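Local coordinates for protein uricase (Bacillus fastidiosus, PDB 4R8X) that catalyses, as a urate oxidase, the oxidation of urate to 5-hydroxyisourate, the first step on the route to (S)-allantoin in purine breakdown, at residues Ala68-Ser71 / Met72-Ile76; Glu97-Leu100 / Ala101-His105. All blocks are in the same frame, centred on the assembly; numbering follows the deposited sequence.

Contact 1 of 2, residues Ala68-Ser71 / Met72-Ile76; sequences ATDS and MKNFI
Asp70 and Lys73 form the charged pair of this first turn of helix 69-82, a long salt bridge with OD1 of Asp70 3.7 Å from NZ of Lys73. The lysine chain bends at its last two torsions (chi3 65°, chi4 75°), which lays CE 3.1 Å from OD1 of Asp70 and turns NZ toward Asn74, where it donates to OD1 at 2.7 Å. Were Lys73 cut back to an alanine, Asn74 OD1 would probably lose this close donor and Asp70 its nearby positive charge. The Asn74 amide stands nearly perpendicular to the Asp70 carboxylate (84°), and its ND2 is bonded to Tyr187 O and Thr189 OG1 of the second subunit.

In the backbone, N-H of each residue i+4 donates to O of residue i, beginning at the N-cap residue Ala68, whose O receives Met72 N at 3.1 Å; Phe75 N to Ser71 O, 2.9 Å, is the shortest of the four.

Apolar contact is slight: CE of the extended Met72 chain lies 4.1 Å from CG2 of Thr69, whose hydroxyl bonds Lys9. One carboxylate and one amide thus share a single ammonium, consistent with a polar helix start used at the subunit interface.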
ATOM      1  N   ALA D  68     -13.879  27.507   4.378  1.00 15.63           N
ATOM      2  CA  ALA D  68     -14.169  26.183   3.826  1.00 14.82           C
ATOM      3  C   ALA D  68     -12.862  25.484   3.462  1.00 14.39           C
ATOM      4  O   ALA D  68     -11.927  26.131   2.993  1.00 14.72           O
ATOM      5  CB  ALA D  68     -15.067  26.303   2.607  1.00 16.60           C
ATOM      6  N   THR D  69     -12.774  24.176   3.705  1.00 15.02           N
ATOM      7  CA  THR D  69     -11.527  23.461   3.414  1.00 14.36           C
ATOM      8  C   THR D  69     -11.160  23.557   1.927  1.00 14.48           C
ATOM      9  O   THR D  69      -9.984  23.692   1.570  1.00 13.56           O
ATOM     10  CB  THR D  69     -11.526  21.979   3.916  1.00 14.51           C
ATOM     11  OG1 THR D  69     -12.477  21.205   3.176  1.00 14.66           O
ATOM     12  CG2 THR D  69     -11.833  21.909   5.416  1.00 14.72           C
ATOM     13  N   ASP D  70     -12.170  23.526   1.062  1.00 15.02           N
ATOM     14  CA  ASP D  70     -11.935  23.683  -0.363  1.00 16.28           C
ATOM     15  C   ASP D  70     -11.309  25.049  -0.660  1.00 15.26           C
ATOM     16  O   ASP D  70     -10.431  25.171  -1.515  1.00 15.84           O
ATOM     17  CB  ASP D  70     -13.238  23.497  -1.133  1.00 18.64           C
ATOM     18  CG  ASP D  70     -13.067  23.676  -2.618  1.00 22.10           C
ATOM     19  OD1 ASP D  70     -12.625  22.718  -3.277  1.00 23.42           O
ATOM     20  OD2 ASP D  70     -13.390  24.771  -3.128  1.00 24.04           O
ATOM     21  N   SER D  71     -11.754  26.073   0.062  1.00 14.71           N
ATOM     22  CA  SER D  71     -11.166  27.399  -0.073  1.00 14.23           C
ATOM     23  C   SER D  71      -9.709  27.424   0.361  1.00 13.83           C
ATOM     24  O   SER D  71      -8.898  28.138  -0.223  1.00 12.75           O
ATOM     25  CB  SER D  71     -11.972  28.420   0.729  1.00 14.95           C
ATOM     26  OG  SER D  71     -13.308  28.437   0.280  1.00 16.79           O
ATOM     27  N   MET D  72      -9.370  26.637   1.377  1.00 14.47           N
ATOM     28  CA  MET D  72      -7.975  26.522   1.806  1.00 13.65           C
ATOM     29  C   MET D  72      -7.108  25.945   0.706  1.00 12.55           C
ATOM     30  O   MET D  72      -5.972  26.385   0.495  1.00 12.03           O
ATOM     31  CB  MET D  72      -7.832  25.645   3.036  1.00 14.28           C
ATOM     32  CG  MET D  72      -8.595  26.105   4.238  1.00 15.22           C
ATOM     33  SD  MET D  72      -8.295  24.956   5.589  1.00 16.19           S
ATOM     34  CE  MET D  72      -9.765  25.258   6.541  1.00 15.64           C
ATOM     35  N   LYS D  73      -7.643  24.932   0.028  1.00 13.28           N
ATOM     36  CA  LYS D  73      -6.958  24.312  -1.084  1.00 14.55           C
ATOM     37  C   LYS D  73      -6.690  25.339  -2.186  1.00 13.88           C
ATOM     38  O   LYS D  73      -5.575  25.439  -2.686  1.00 14.47           O
ATOM     39  CB  LYS D  73      -7.783  23.133  -1.603  1.00 15.61           C
ATOM     40  CG  LYS D  73      -7.323  22.583  -2.945  1.00 17.54           C
ATOM     41  CD  LYS D  73      -8.381  21.696  -3.574  1.00 21.88           C
ATOM     42  CE  LYS D  73      -9.638  22.482  -3.932  1.00 23.58           C
ATOM     43  NZ  LYS D  73      -9.511  23.344  -5.133  1.00 25.78           N
ATOM     44  N   ASN D  74      -7.709  26.125  -2.537  1.00 13.81           N
ATOM     45  CA  ASN D  74      -7.553  27.172  -3.544  1.00 13.33           C
ATOM     46  C   ASN D  74      -6.511  28.203  -3.125  1.00 12.60           C
ATOM     47  O   ASN D  74      -5.705  28.650  -3.927  1.00 12.59           O
ATOM     48  CB  ASN D  74      -8.884  27.889  -3.812  1.00 14.12           C
ATOM     49  CG  ASN D  74      -9.924  26.992  -4.456  1.00 15.07           C
ATOM     50  OD1 ASN D  74      -9.589  26.009  -5.112  1.00 15.25           O
ATOM     51  ND2 ASN D  74     -11.202  27.347  -4.291  1.00 16.02           N
ATOM     52  N   PHE D  75      -6.542  28.576  -1.852  1.00 11.47           N
ATOM     53  CA  PHE D  75      -5.586  29.530  -1.297  1.00 13.24           C
ATOM     54  C   PHE D  75      -4.148  29.057  -1.519  1.00 12.90           C
ATOM     55  O   PHE D  75      -3.293  29.819  -1.988  1.00 12.50           O
ATOM     56  CB  PHE D  75      -5.868  29.685   0.196  1.00 13.49           C
ATOM     57  CG  PHE D  75      -5.197  30.874   0.847  1.00 14.23           C
ATOM     58  CD1 PHE D  75      -3.895  30.785   1.326  1.00 14.13           C
ATOM     59  CD2 PHE D  75      -5.892  32.062   1.031  1.00 13.91           C
ATOM     60  CE1 PHE D  75      -3.286  31.867   1.956  1.00 12.93           C
ATOM     61  CE2 PHE D  75      -5.288  33.145   1.658  1.00 14.17           C
ATOM     62  CZ  PHE D  75      -3.992  33.049   2.119  1.00 14.18           C
ATOM     63  N   ILE D  76      -3.877  27.793  -1.189  1.00 12.89           N
ATOM     64  CA  ILE D  76      -2.529  27.275  -1.291  1.00 13.36           C
ATOM     65  C   ILE D  76      -2.105  27.232  -2.745  1.00 12.79           C
ATOM     66  O   ILE D  76      -1.019  27.685  -3.112  1.00 12.77           O
ATOM     67  CB  ILE D  76      -2.425  25.870  -0.661  1.00 14.03           C
ATOM     68  CG1 ILE D  76      -2.668  25.944   0.853  1.00 14.95           C
ATOM     69  CG2 ILE D  76      -1.065  25.221  -0.977  1.00 14.88           C
ATOM     70  CD1 ILE D  76      -2.954  24.588   1.478  1.00 14.98           C
TER

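Contact 2 of 2, residues Glu97-Leu100 / Ala101-His105; sequences EAFL and AKYSH
Tyr103 N donates to Phe99 O at 2.9 Å, closing the last turn of helix 88-102; the nitrogen lies nearly in line with the carbonyl bond (C=O...N 162°). The same oxygen takes a weak second bond from Lys102 N, 3.2 Å away with an N-H...O angle of only 121°. Upstream, Ala101 N to Glu97 O (2.9 Å) and Lys102 N to Ala98 O are ordinary helical bonds. Tyr103 is the first residue to leave helical backbone angles, so its bond marks where the helix gives way to loop.

The polar side-chain ends reach beyond this turn: Lys102 NZ makes a salt bridge with Glu186 of the second subunit, and Tyr103 OH bonds Asp185 of that same subunit.

Packing follows from the aromatic pair. CE2 of Tyr103 meets CD1 of Phe99 at 4.1 Å, arriving at the edge of the phenylalanine ring and near its plane. With CG beside its backbone N (chi1 -59°), the tyrosine ring is brought back along the turn, and CD2 comes 3.6 Å from Phe99 O. The first torsion of Lys102, trans to its nitrogen, sets CG 3.4 Å above the Tyr103 ring plane, over the centre of one face, a CH-pi arrangement.

Phe99 stacks on Phe75 and touches Ile76 of helix 69-82, while Leu100 and Phe99 rest on Val109 of strand 108-125.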
ATOM      1  N   GLU D  97       1.778  32.840   6.676  1.00 12.79           N
ATOM      2  CA  GLU D  97       1.648  34.269   6.952  1.00 13.20           C
ATOM      3  C   GLU D  97       0.506  34.861   6.146  1.00 14.57           C
ATOM      4  O   GLU D  97      -0.240  35.709   6.642  1.00 14.76           O
ATOM      5  CB  GLU D  97       2.972  34.971   6.672  1.00 14.45           C
ATOM      6  CG  GLU D  97       3.994  34.630   7.742  1.00 15.20           C
ATOM      7  CD  GLU D  97       5.416  35.052   7.428  1.00 17.08           C
ATOM      8  OE1 GLU D  97       5.737  35.342   6.255  1.00 19.06           O
ATOM      9  OE2 GLU D  97       6.220  35.086   8.381  1.00 17.04           O
ATOM     10  N   ALA D  98       0.349  34.394   4.911  1.00 14.63           N
ATOM     11  CA  ALA D  98      -0.721  34.882   4.048  1.00 14.42           C
ATOM     12  C   ALA D  98      -2.100  34.538   4.619  1.00 14.29           C
ATOM     13  O   ALA D  98      -3.002  35.382   4.618  1.00 13.99           O
ATOM     14  CB  ALA D  98      -0.562  34.315   2.644  1.00 14.23           C
ATOM     15  N   PHE D  99      -2.268  33.305   5.100  1.00 14.16           N
ATOM     16  CA  PHE D  99      -3.524  32.924   5.744  1.00 14.21           C
ATOM     17  C   PHE D  99      -3.824  33.859   6.923  1.00 15.17           C
ATOM     18  O   PHE D  99      -4.950  34.340   7.075  1.00 15.55           O
ATOM     19  CB  PHE D  99      -3.467  31.474   6.253  1.00 13.13           C
ATOM     20  CG  PHE D  99      -3.932  30.430   5.266  1.00 13.47           C
ATOM     21  CD1 PHE D  99      -5.241  30.395   4.827  1.00 13.77           C
ATOM     22  CD2 PHE D  99      -3.064  29.437   4.842  1.00 12.26           C
ATOM     23  CE1 PHE D  99      -5.673  29.409   3.951  1.00 13.66           C
ATOM     24  CE2 PHE D  99      -3.482  28.443   3.971  1.00 12.13           C
ATOM     25  CZ  PHE D  99      -4.789  28.435   3.516  1.00 13.79           C
ATOM     26  N   LEU D 100      -2.817  34.115   7.758  1.00 15.09           N
ATOM     27  CA  LEU D 100      -3.011  34.966   8.932  1.00 14.71           C
ATOM     28  C   LEU D 100      -3.349  36.400   8.547  1.00 16.05           C
ATOM     29  O   LEU D 100      -4.122  37.064   9.245  1.00 16.19           O
ATOM     30  CB  LEU D 100      -1.789  34.916   9.842  1.00 14.42           C
ATOM     31  CG  LEU D 100      -1.614  33.593  10.592  1.00 15.53           C
ATOM     32  CD1 LEU D 100      -0.275  33.546  11.296  1.00 16.05           C
ATOM     33  CD2 LEU D 100      -2.762  33.372  11.578  1.00 16.21           C
ATOM     34  N   ALA D 101      -2.791  36.874   7.438  1.00 15.40           N
ATOM     35  CA  ALA D 101      -3.073  38.235   6.989  1.00 16.90           C
ATOM     36  C   ALA D 101      -4.502  38.331   6.489  1.00 16.39           C
ATOM     37  O   ALA D 101      -5.166  39.355   6.669  1.00 18.55           O
ATOM     38  CB  ALA D 101      -2.100  38.651   5.900  1.00 18.22           C
ATOM     39  N   LYS D 102      -4.973  37.261   5.851  1.00 15.69           N
ATOM     40  CA  LYS D 102      -6.306  37.258   5.259  1.00 16.51           C
ATOM     41  C   LYS D 102      -7.410  37.079   6.305  1.00 17.27           C
ATOM     42  O   LYS D 102      -8.465  37.689   6.203  1.00 18.06           O
ATOM     43  CB  LYS D 102      -6.404  36.165   4.191  1.00 17.86           C
ATOM     44  CG  LYS D 102      -7.741  36.089   3.493  1.00 19.12           C
ATOM     45  CD  LYS D 102      -8.092  37.399   2.836  1.00 20.47           C
ATOM     46  CE  LYS D 102      -9.327  37.237   1.973  1.00 22.40           C
ATOM     47  NZ  LYS D 102      -9.621  38.506   1.265  1.00 23.83           N
ATOM     48  N   TYR D 103      -7.165  36.242   7.308  1.00 16.57           N
ATOM     49  CA  TYR D 103      -8.206  35.842   8.248  1.00 16.44           C
ATOM     50  C   TYR D 103      -7.833  36.204   9.683  1.00 17.46           C
ATOM     51  O   TYR D 103      -7.111  35.476  10.356  1.00 17.80           O
ATOM     52  CB  TYR D 103      -8.488  34.337   8.116  1.00 15.82           C
ATOM     53  CG  TYR D 103      -8.937  33.967   6.721  1.00 15.74           C
ATOM     54  CD1 TYR D 103     -10.165  34.401   6.237  1.00 15.27           C
ATOM     55  CD2 TYR D 103      -8.122  33.226   5.874  1.00 15.61           C
ATOM     56  CE1 TYR D 103     -10.586  34.084   4.960  1.00 15.70           C
ATOM     57  CE2 TYR D 103      -8.534  32.896   4.587  1.00 16.24           C
ATOM     58  CZ  TYR D 103      -9.765  33.341   4.135  1.00 16.24           C
ATOM     59  OH  TYR D 103     -10.187  33.035   2.857  1.00 17.94           O
ATOM     60  N   SER D 104      -8.360  37.331  10.149  1.00 18.00           N
ATOM     61  CA  SER D 104      -7.971  37.906  11.433  1.00 19.82           C
ATOM     62  C   SER D 104      -8.389  37.045  12.623  1.00 19.16           C
ATOM     63  O   SER D 104      -7.808  37.149  13.699  1.00 19.81           O
ATOM     64  CB  SER D 104      -8.574  39.301  11.577  1.00 21.81           C
ATOM     65  OG  SER D 104      -9.986  39.226  11.560  1.00 23.34           O
ATOM     66  N   HIS D 105      -9.390  36.194  12.421  1.00 18.85           N
ATOM     67  CA  HIS D 105      -9.921  35.350  13.496  1.00 19.58           C
ATOM     68  C   HIS D 105      -9.093  34.087  13.769  1.00 18.71           C
ATOM     69  O   HIS D 105      -9.374  33.344  14.711  1.00 19.14           O
ATOM     70  CB  HIS D 105     -11.362  34.953  13.186  1.00 20.49           C
ATOM     71  CG  HIS D 105     -11.496  34.094  11.971  1.00 21.77           C
ATOM     72  ND1 HIS D 105     -11.496  34.611  10.695  1.00 22.59           N
ATOM     73  CD2 HIS D 105     -11.625  32.753  11.837  1.00 22.16           C
ATOM     74  CE1 HIS D 105     -11.624  33.626   9.825  1.00 22.67           C
ATOM     75  NE2 HIS D 105     -11.699  32.487  10.492  1.00 22.89           N
TER

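How the contacts relate
Contact 1 comes first along the chain, at the start of helix 69-82, and contact 2 closes the next helix, 88-102; their centres are 13 Å apart. The two helices meet directly here, with Phe75 CD1 3.3 Å from Phe99 CZ. Helix 69-82 packs on strands 5-17 and 40-50 and helix 88-102 on strand 108-125, so neighbouring strands of one antiparallel sheet carry both, as in the tunnelling fold (T-fold) of the uricase family. Both turns also touch the second subunit, chiefly its residues 183 to 189, with Pro295 and Gly297 added at contact 1, which places this helix pair at a subunit interface of the four-chain assembly, away from the predicted urate-binding residues.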